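Local coordinates for mannosyl-glycoprotein endo-beta-N-acetylglucosamidase-like domain-containing protein (Pseudomonas protegens, PDB 4KT3), which is a type VI secretion effector, a glycoside hydrolase that attacks peptidoglycan, captured here in complex with a putative lipoprotein, its immunity partner, at residues Leu31-Ser42 with Ile169-Cys177; Tyr84-Pro92 with Ala118-Gly126. All blocks are in the same frame, centred on the assembly; numbering follows the deposited sequence.

Interaction 1: Leu31-Ser42 with Ile169-Cys177; sequences LCNNISAVTFVS and IAVRGRMAC
The flat guanidinium of Arg174 is sandwiched between Leu31 CD2, which sits over the centre of one face, and the methyl of Ala37, set toward the rim of the opposite face. At its edge, in plane, lies the carbonyl oxygen of Leu31: Arg174 NE donates to Leu31 O at 2.9 Å in a nearly straight bond (164°), and NH2 adds a weak second one. An extended chain from CG to NE carries the group there. A water bridges Arg174 NH2 and Asn34 ND2, while Tyr72 takes NH1, so several partners fix the plane's rotation. Asn34 OD1 N-caps helix 35-54 through Ala37 N (3.1 Å) and also accepts from His59 of the lipoprotein chain. The Cys32-Cys177 disulfide (SG to SG 2.0 Å, chi3 -83°) ties the C-terminal residue to the turn before that helix, and Val38 CG1 packs on Cys177 CB at 3.8 Å. Val41 pushes CG1 tightly against Met175 CG (3.5 Å), its CG2 meeting Val171 CG2. The short axes of 35-42 and 169-174 cross at -78°, 9.7 Å apart; helix 59-70 packs against both helices, through Leu63, touched by Phe40 and Val171.

Interaction 2: Tyr84-Pro92 with Ala118-Gly126; sequences YFSMHAPAP and AQSFASSFG
Swung beside its own backbone N (chi1 -68°), the ring of Phe85 reaches helix 114-129, where CE1 meets Ala118 CA at 3.5 Å and the CB of Phe121 lies over one face. In Phe121 CG stands anti to the backbone N (chi1 169°); the Phe85 and Phe121 rings are nearly parallel, planes 19° apart, but slid so far that they barely overlap (centroids 5.3 Å). Met87, bent at both chi2 and chi3, lays its selenomethionine end along the helix, beside both the Phe121 and Phe125 rings: SE lies at the edge of the Phe121 ring, and it makes an edge-on Met-aromatic contact with Phe125, whose CE2 is 4.0 Å from Met87 CE. The same methyl also approaches Ser120 OG. That hydroxyl donates to Pro92 O at 2.7 Å, in the carbonyl plane and on a lone pair, fastening the C-terminal end of segment 84-92. Pro92 CD rests on Ser124 OG (3.2 Å), and its CG on Ser123 OG (3.5 Å), so three serines border the proline. Beyond the contact, Tyr147 meets the rings of Phe121 and Phe125, and the loop pairs by backbone with Ala109 of strand 108-110. The loop thus runs between helix 114-129 and that strand, while helix 59-70 packs on Phe85 and Phe121 through Leu62, Ala66 and Leu65.

In the fold
The two contacts lie on opposite sides of the chain's centre, their own centres about 24 Å apart, with interaction 2 nested along the chain inside the loop that interaction 1 closes. They nevertheless touch: Phe40 CE1 of interaction 1 packs on Tyr84 CD2 of interaction 2 at 3.8 Å. Helix 59-70 packs against both, touching Phe40, Val171 and Met175 in the first and Phe85 and Phe121 in the second. Both also face the lipoprotein chain, which packs its Pro58 on Ser36 in interaction 1 and, in interaction 2, bonds Ser86 through its Tyr79 and His88 through its Asn70. Such engagement of the 84-92 loop, within the glucosaminidase-family region, is consistent with an immunity protein covering a functional surface.

Interaction 1: Leu31-Ser42 with Ile169-Cys177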
loop_
_atom_site.group_PDB
_atom_site.type_symbol
_atom_site.label_atom_id
_atom_site.label_comp_id
_atom_site.label_asym_id
_atom_site.label_seq_id
_atom_site.Cartn_x
_atom_site.Cartn_y
_atom_site.Cartn_z
ATOM N N LEU A 31 10.213 8.115 -10.118
ATOM C CA LEU A 31 9.182 7.080 -10.148
ATOM C C LEU A 31 9.760 5.728 -10.527
ATOM O O LEU A 31 9.352 4.708 -9.968
ATOM C CB LEU A 31 8.053 7.438 -11.126
ATOM C CG LEU A 31 7.057 8.493 -10.648
ATOM C CD1 LEU A 31 6.115 8.889 -11.780
ATOM C CD2 LEU A 31 6.273 7.979 -9.440
ATOM N N CYS A 32 10.710 5.722 -11.467
ATOM C CA CYS A 32 11.227 4.462 -12.013
ATOM C C CYS A 32 12.215 3.768 -11.075
ATOM O O CYS A 32 12.608 2.625 -11.313
ATOM C CB CYS A 32 11.890 4.692 -13.374
ATOM S SG CYS A 32 10.821 5.376 -14.679
ATOM N N ASN A 33 12.609 4.453 -10.005
ATOM C CA ASN A 33 13.578 3.899 -9.068
ATOM C C ASN A 33 12.955 2.973 -8.027
ATOM O O ASN A 33 13.665 2.222 -7.355
ATOM C CB ASN A 33 14.338 5.031 -8.371
ATOM C CG ASN A 33 15.237 5.779 -9.314
ATOM O OD1 ASN A 33 15.698 5.223 -10.303
ATOM N ND2 ASN A 33 15.496 7.046 -9.013
ATOM N N ASN A 34 11.630 3.016 -7.900
ATOM C CA ASN A 34 10.917 2.093 -7.029
ATOM C C ASN A 34 10.667 0.818 -7.822
ATOM O O ASN A 34 9.673 0.697 -8.544
ATOM C CB ASN A 34 9.602 2.720 -6.572
ATOM C CG ASN A 34 8.836 1.843 -5.607
ATOM O OD1 ASN A 34 9.055 0.626 -5.538
ATOM N ND2 ASN A 34 7.922 2.460 -4.846
ATOM N N ILE A 35 11.586 -0.128 -7.705
ATOM C CA ILE A 35 11.553 -1.306 -8.571
ATOM C C ILE A 35 10.301 -2.169 -8.328
ATOM O O ILE A 35 9.674 -2.657 -9.279
ATOM C CB ILE A 35 12.854 -2.140 -8.423
ATOM C CG1 ILE A 35 14.097 -1.289 -8.744
ATOM C CG2 ILE A 35 12.818 -3.348 -9.324
ATOM C CD1 ILE A 35 14.036 -0.504 -10.064
ATOM N N SER A 36 9.924 -2.337 -7.070
ATOM C CA SER A 36 8.724 -3.098 -6.730
ATOM C C SER A 36 7.523 -2.526 -7.469
ATOM O O SER A 36 6.721 -3.273 -8.068
ATOM C CB SER A 36 8.485 -3.027 -5.226
ATOM O OG SER A 36 7.320 -3.737 -4.845
ATOM N N ALA A 37 7.352 -1.211 -7.367
ATOM C CA ALA A 37 6.199 -0.565 -8.000
ATOM C C ALA A 37 6.229 -0.684 -9.533
ATOM O O ALA A 37 5.207 -0.964 -10.164
ATOM C CB ALA A 37 6.106 0.895 -7.561
ATOM N N VAL A 38 7.392 -0.467 -10.133
ATOM C CA VAL A 38 7.526 -0.563 -11.586
ATOM C C VAL A 38 7.230 -1.987 -12.047
ATOM O O VAL A 38 6.559 -2.199 -13.046
ATOM C CB VAL A 38 8.946 -0.120 -12.056
ATOM C CG1 VAL A 38 9.182 -0.475 -13.528
ATOM C CG2 VAL A 38 9.128 1.380 -11.843
ATOM N N THR A 39 7.723 -2.965 -11.300
ATOM C CA THR A 39 7.499 -4.367 -11.638
ATOM C C THR A 39 5.985 -4.670 -11.695
ATOM O O THR A 39 5.502 -5.313 -12.617
ATOM C CB THR A 39 8.222 -5.275 -10.613
ATOM O OG1 THR A 39 9.644 -5.072 -10.720
ATOM C CG2 THR A 39 7.915 -6.745 -10.839
ATOM N N PHE A 40 5.256 -4.196 -10.701
ATOM C CA PHE A 40 3.819 -4.406 -10.648
ATOM C C PHE A 40 3.118 -3.764 -11.839
ATOM O O PHE A 40 2.274 -4.390 -12.524
ATOM C CB PHE A 40 3.267 -3.818 -9.347
ATOM C CG PHE A 40 1.772 -3.894 -9.245
ATOM C CD1 PHE A 40 1.157 -5.090 -8.919
ATOM C CD2 PHE A 40 0.991 -2.779 -9.490
ATOM C CE1 PHE A 40 -0.228 -5.172 -8.803
ATOM C CE2 PHE A 40 -0.395 -2.851 -9.394
ATOM C CZ PHE A 40 -1.004 -4.053 -9.050
ATOM N N VAL A 41 3.454 -2.512 -12.108
ATOM C CA VAL A 41 2.801 -1.787 -13.189
ATOM C C VAL A 41 3.109 -2.451 -14.542
ATOM O O VAL A 41 2.205 -2.680 -15.359
ATOM C CB VAL A 41 3.204 -0.306 -13.144
ATOM C CG1 VAL A 41 2.792 0.420 -14.433
ATOM C CG2 VAL A 41 2.592 0.351 -11.898
ATOM N N SER A 42 4.369 -2.813 -14.769
ATOM C CA SER A 42 4.743 -3.471 -16.017
ATOM C C SER A 42 4.037 -4.809 -16.167
ATOM O O SER A 42 3.649 -5.189 -17.269
ATOM C CB SER A 42 6.246 -3.678 -16.077
ATOM O OG SER A 42 6.888 -2.429 -16.205
ATOM N N ILE A 169 -1.894 8.855 -10.603
ATOM C CA ILE A 169 -0.957 9.665 -11.376
ATOM C C ILE A 169 0.439 9.029 -11.366
ATOM O O ILE A 169 1.141 9.014 -12.391
ATOM C CB ILE A 169 -0.926 11.113 -10.853
ATOM C CG1 ILE A 169 -2.277 11.776 -11.128
ATOM C CG2 ILE A 169 0.193 11.912 -11.520
ATOM C CD1 ILE A 169 -2.518 13.052 -10.347
ATOM N N ALA A 170 0.828 8.478 -10.221
ATOM C CA ALA A 170 2.119 7.799 -10.110
ATOM C C ALA A 170 2.166 6.560 -11.006
ATOM O O ALA A 170 3.172 6.299 -11.668
ATOM C CB ALA A 170 2.404 7.423 -8.658
ATOM N N VAL A 171 1.082 5.795 -11.008
ATOM C CA VAL A 171 0.968 4.637 -11.889
ATOM C C VAL A 171 1.078 5.051 -13.356
ATOM O O VAL A 171 1.789 4.410 -14.125
ATOM C CB VAL A 171 -0.319 3.819 -11.593
ATOM C CG1 VAL A 171 -0.679 2.865 -12.738
ATOM C CG2 VAL A 171 -0.141 3.039 -10.311
ATOM N N ARG A 172 0.379 6.114 -13.746
ATOM C CA ARG A 172 0.479 6.618 -15.111
ATOM C C ARG A 172 1.939 6.850 -15.490
ATOM O O ARG A 172 2.368 6.484 -16.587
ATOM C CB ARG A 172 -0.314 7.913 -15.287
ATOM C CG ARG A 172 -0.457 8.369 -16.743
ATOM C CD ARG A 172 -0.999 9.801 -16.832
ATOM N NE ARG A 172 -2.285 9.941 -16.161
ATOM C CZ ARG A 172 -2.659 10.996 -15.439
ATOM N NH1 ARG A 172 -1.851 12.038 -15.288
ATOM N NH2 ARG A 172 -3.855 11.009 -14.870
ATOM N N GLY A 173 2.700 7.462 -14.584
ATOM C CA GLY A 173 4.108 7.714 -14.835
ATOM C C GLY A 173 4.933 6.440 -14.865
ATOM O O GLY A 173 5.843 6.303 -15.682
ATOM N N ARG A 174 4.637 5.505 -13.970
ATOM C CA ARG A 174 5.391 4.259 -13.902
ATOM C C ARG A 174 5.159 3.362 -15.114
ATOM O O ARG A 174 5.981 2.495 -15.419
ATOM C CB ARG A 174 5.091 3.527 -12.586
ATOM C CG ARG A 174 5.746 4.232 -11.416
ATOM C CD ARG A 174 5.605 3.540 -10.081
ATOM N NE ARG A 174 6.602 4.132 -9.168
ATOM C CZ ARG A 174 6.372 4.640 -7.959
ATOM N NH1 ARG A 174 5.167 4.631 -7.408
ATOM N NH2 ARG A 174 7.383 5.157 -7.276
HETATM N N MSE A 175 4.071 3.598 -15.835
HETATM C CA MSE A 175 3.819 2.863 -17.070
HETATM C C MSE A 175 4.862 3.155 -18.151
HETATM O O MSE A 175 5.045 2.361 -19.071
HETATM C CB MSE A 175 2.407 3.172 -17.599
HETATM C CG MSE A 175 1.299 2.515 -16.793
HETATM SE SE MSE A 175 -0.477 2.992 -17.349
HETATM C CE MSE A 175 -0.496 2.114 -19.098
ATOM N N ALA A 176 5.560 4.278 -18.016
ATOM C CA ALA A 176 6.611 4.679 -18.947
ATOM C C ALA A 176 7.992 4.094 -18.605
ATOM O O ALA A 176 8.949 4.266 -19.358
ATOM C CB ALA A 176 6.693 6.212 -18.981
ATOM N N CYS A 177 8.093 3.430 -17.457
ATOM C CA CYS A 177 9.370 2.936 -16.952
ATOM C C CYS A 177 9.710 1.570 -17.528
ATOM O O CYS A 177 10.859 1.113 -17.409
ATOM C CB CYS A 177 9.315 2.806 -15.430
ATOM S SG CYS A 177 9.063 4.340 -14.518
ATOM O OXT CYS A 177 8.843 0.889 -18.091
HETATM O O HOH W 1 7.284 5.431 -4.280
HETATM O O HOH W 2 5.645 -0.132 -16.873
#

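Interaction 2: Tyr84-Pro92 with Ala118-Gly126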
loop_
_atom_site.group_PDB
_atom_site.type_symbol
_atom_site.label_atom_id
_atom_site.label_comp_id
_atom_site.label_asym_id
_atom_site.label_seq_id
_atom_site.Cartn_x
_atom_site.Cartn_y
_atom_site.Cartn_z
ATOM N N TYR A 84 -6.569 -8.692 -6.104
ATOM C CA TYR A 84 -5.812 -7.441 -6.233
ATOM C C TYR A 84 -6.663 -6.197 -5.975
ATOM O O TYR A 84 -6.161 -5.084 -6.048
ATOM C CB TYR A 84 -5.099 -7.369 -7.585
ATOM C CG TYR A 84 -3.917 -8.288 -7.693
ATOM C CD1 TYR A 84 -4.084 -9.639 -7.962
ATOM C CD2 TYR A 84 -2.624 -7.808 -7.541
ATOM C CE1 TYR A 84 -2.991 -10.491 -8.059
ATOM C CE2 TYR A 84 -1.540 -8.648 -7.636
ATOM C CZ TYR A 84 -1.730 -9.989 -7.889
ATOM O OH TYR A 84 -0.636 -10.833 -7.977
ATOM N N PHE A 85 -7.936 -6.389 -5.634
ATOM C CA PHE A 85 -8.823 -5.269 -5.315
ATOM C C PHE A 85 -9.368 -5.387 -3.899
ATOM O O PHE A 85 -10.278 -4.646 -3.506
ATOM C CB PHE A 85 -9.931 -5.177 -6.383
ATOM C CG PHE A 85 -9.392 -4.757 -7.719
ATOM C CD1 PHE A 85 -8.814 -5.691 -8.567
ATOM C CD2 PHE A 85 -9.386 -3.422 -8.098
ATOM C CE1 PHE A 85 -8.252 -5.308 -9.756
ATOM C CE2 PHE A 85 -8.834 -3.038 -9.311
ATOM C CZ PHE A 85 -8.265 -3.988 -10.135
ATOM N N SER A 86 -8.764 -6.304 -3.135
ATOM C CA SER A 86 -9.165 -6.610 -1.761
ATOM C C SER A 86 -10.683 -6.644 -1.583
ATOM O O SER A 86 -11.230 -6.078 -0.629
ATOM C CB SER A 86 -8.520 -5.633 -0.769
ATOM O OG SER A 86 -7.108 -5.721 -0.848
HETATM N N MSE A 87 -11.346 -7.337 -2.502
HETATM C CA MSE A 87 -12.791 -7.490 -2.480
HETATM C C MSE A 87 -13.219 -8.339 -1.310
HETATM O O MSE A 87 -12.707 -9.437 -1.117
HETATM C CB MSE A 87 -13.261 -8.206 -3.748
HETATM C CG MSE A 87 -12.846 -7.534 -5.033
HETATM SE SE MSE A 87 -13.960 -6.011 -5.478
HETATM C CE MSE A 87 -15.588 -6.950 -5.961
ATOM N N HIS A 88 -14.189 -7.826 -0.562
ATOM C CA HIS A 88 -14.874 -8.604 0.444
ATOM C C HIS A 88 -15.661 -9.732 -0.223
ATOM O O HIS A 88 -16.213 -9.574 -1.322
ATOM C CB HIS A 88 -15.835 -7.712 1.244
ATOM C CG HIS A 88 -15.151 -6.721 2.135
ATOM N ND1 HIS A 88 -15.839 -5.758 2.843
ATOM C CD2 HIS A 88 -13.843 -6.541 2.428
ATOM C CE1 HIS A 88 -14.982 -5.034 3.545
ATOM N NE2 HIS A 88 -13.763 -5.482 3.301
ATOM N N ALA A 89 -15.701 -10.877 0.445
ATOM C CA ALA A 89 -16.535 -11.985 0.009
ATOM C C ALA A 89 -17.953 -11.802 0.553
ATOM O O ALA A 89 -18.136 -11.306 1.676
ATOM C CB ALA A 89 -15.960 -13.292 0.493
ATOM N N PRO A 90 -18.966 -12.222 -0.218
ATOM C CA PRO A 90 -18.840 -12.851 -1.535
ATOM C C PRO A 90 -18.707 -11.835 -2.656
ATOM O O PRO A 90 -19.300 -10.758 -2.582
ATOM C CB PRO A 90 -20.147 -13.634 -1.677
ATOM C CG PRO A 90 -21.154 -12.837 -0.866
ATOM C CD PRO A 90 -20.361 -12.218 0.272
ATOM N N ALA A 91 -17.933 -12.190 -3.681
ATOM C CA ALA A 91 -17.745 -11.336 -4.843
ATOM C C ALA A 91 -17.973 -12.180 -6.090
ATOM O O ALA A 91 -17.711 -13.382 -6.076
ATOM C CB ALA A 91 -16.349 -10.760 -4.849
ATOM N N PRO A 92 -18.485 -11.563 -7.167
ATOM C CA PRO A 92 -18.637 -12.321 -8.411
ATOM C C PRO A 92 -17.306 -12.915 -8.848
ATOM O O PRO A 92 -16.247 -12.287 -8.679
ATOM C CB PRO A 92 -19.111 -11.269 -9.418
ATOM C CG PRO A 92 -19.669 -10.157 -8.598
ATOM C CD PRO A 92 -18.895 -10.157 -7.314
ATOM N N ALA A 118 -10.082 -8.285 -11.235
ATOM C CA ALA A 118 -10.431 -7.030 -11.895
ATOM C C ALA A 118 -11.836 -7.124 -12.504
ATOM O O ALA A 118 -12.620 -6.171 -12.440
ATOM C CB ALA A 118 -9.395 -6.672 -12.970
ATOM N N GLN A 119 -12.146 -8.265 -13.112
ATOM C CA GLN A 119 -13.482 -8.498 -13.660
ATOM C C GLN A 119 -14.548 -8.511 -12.548
ATOM O O GLN A 119 -15.694 -8.097 -12.758
ATOM C CB GLN A 119 -13.488 -9.810 -14.463
ATOM C CG GLN A 119 -12.630 -9.735 -15.727
ATOM C CD GLN A 119 -12.491 -11.051 -16.452
ATOM O OE1 GLN A 119 -12.571 -12.124 -15.871
ATOM N NE2 GLN A 119 -12.279 -10.962 -17.754
ATOM N N SER A 120 -14.157 -8.986 -11.372
ATOM C CA SER A 120 -15.047 -9.004 -10.223
ATOM C C SER A 120 -15.362 -7.577 -9.794
ATOM O O SER A 120 -16.541 -7.216 -9.578
ATOM C CB SER A 120 -14.394 -9.770 -9.083
ATOM O OG SER A 120 -15.285 -9.897 -7.992
ATOM N N PHE A 121 -14.317 -6.769 -9.658
ATOM C CA PHE A 121 -14.479 -5.344 -9.380
ATOM C C PHE A 121 -15.419 -4.698 -10.403
ATOM O O PHE A 121 -16.356 -3.981 -10.038
ATOM C CB PHE A 121 -13.128 -4.615 -9.387
ATOM C CG PHE A 121 -13.273 -3.130 -9.356
ATOM C CD1 PHE A 121 -13.545 -2.473 -8.169
ATOM C CD2 PHE A 121 -13.222 -2.398 -10.518
ATOM C CE1 PHE A 121 -13.739 -1.110 -8.143
ATOM C CE2 PHE A 121 -13.414 -1.037 -10.497
ATOM C CZ PHE A 121 -13.668 -0.391 -9.309
ATOM N N ALA A 122 -15.196 -4.986 -11.682
ATOM C CA ALA A 122 -16.019 -4.426 -12.742
ATOM C C ALA A 122 -17.480 -4.857 -12.612
ATOM O O ALA A 122 -18.391 -4.051 -12.824
ATOM C CB ALA A 122 -15.465 -4.842 -14.096
ATOM N N SER A 123 -17.697 -6.128 -12.282
ATOM C CA SER A 123 -19.044 -6.674 -12.113
ATOM C C SER A 123 -19.805 -5.944 -10.994
ATOM O O SER A 123 -20.969 -5.533 -11.168
ATOM C CB SER A 123 -18.947 -8.182 -11.826
ATOM O OG SER A 123 -20.222 -8.797 -11.777
ATOM N N SER A 124 -19.157 -5.757 -9.846
ATOM C CA SER A 124 -19.823 -5.181 -8.689
ATOM C C SER A 124 -19.885 -3.654 -8.705
ATOM O O SER A 124 -20.862 -3.078 -8.217
ATOM C CB SER A 124 -19.106 -5.618 -7.399
ATOM O OG SER A 124 -19.269 -7.004 -7.176
ATOM N N PHE A 125 -18.842 -3.001 -9.214
ATOM C CA PHE A 125 -18.690 -1.547 -9.040
ATOM C C PHE A 125 -18.530 -0.783 -10.357
ATOM O O PHE A 125 -18.431 0.439 -10.365
ATOM C CB PHE A 125 -17.496 -1.268 -8.108
ATOM C CG PHE A 125 -17.706 -1.813 -6.728
ATOM C CD1 PHE A 125 -18.569 -1.178 -5.856
ATOM C CD2 PHE A 125 -17.095 -2.986 -6.323
ATOM C CE1 PHE A 125 -18.798 -1.682 -4.605
ATOM C CE2 PHE A 125 -17.321 -3.492 -5.062
ATOM C CZ PHE A 125 -18.184 -2.840 -4.209
ATOM N N GLY A 126 -18.535 -1.512 -11.468
ATOM C CA GLY A 126 -18.236 -0.929 -12.759
ATOM C C GLY A 126 -19.254 0.115 -13.165
ATOM O O GLY A 126 -18.904 1.216 -13.599
#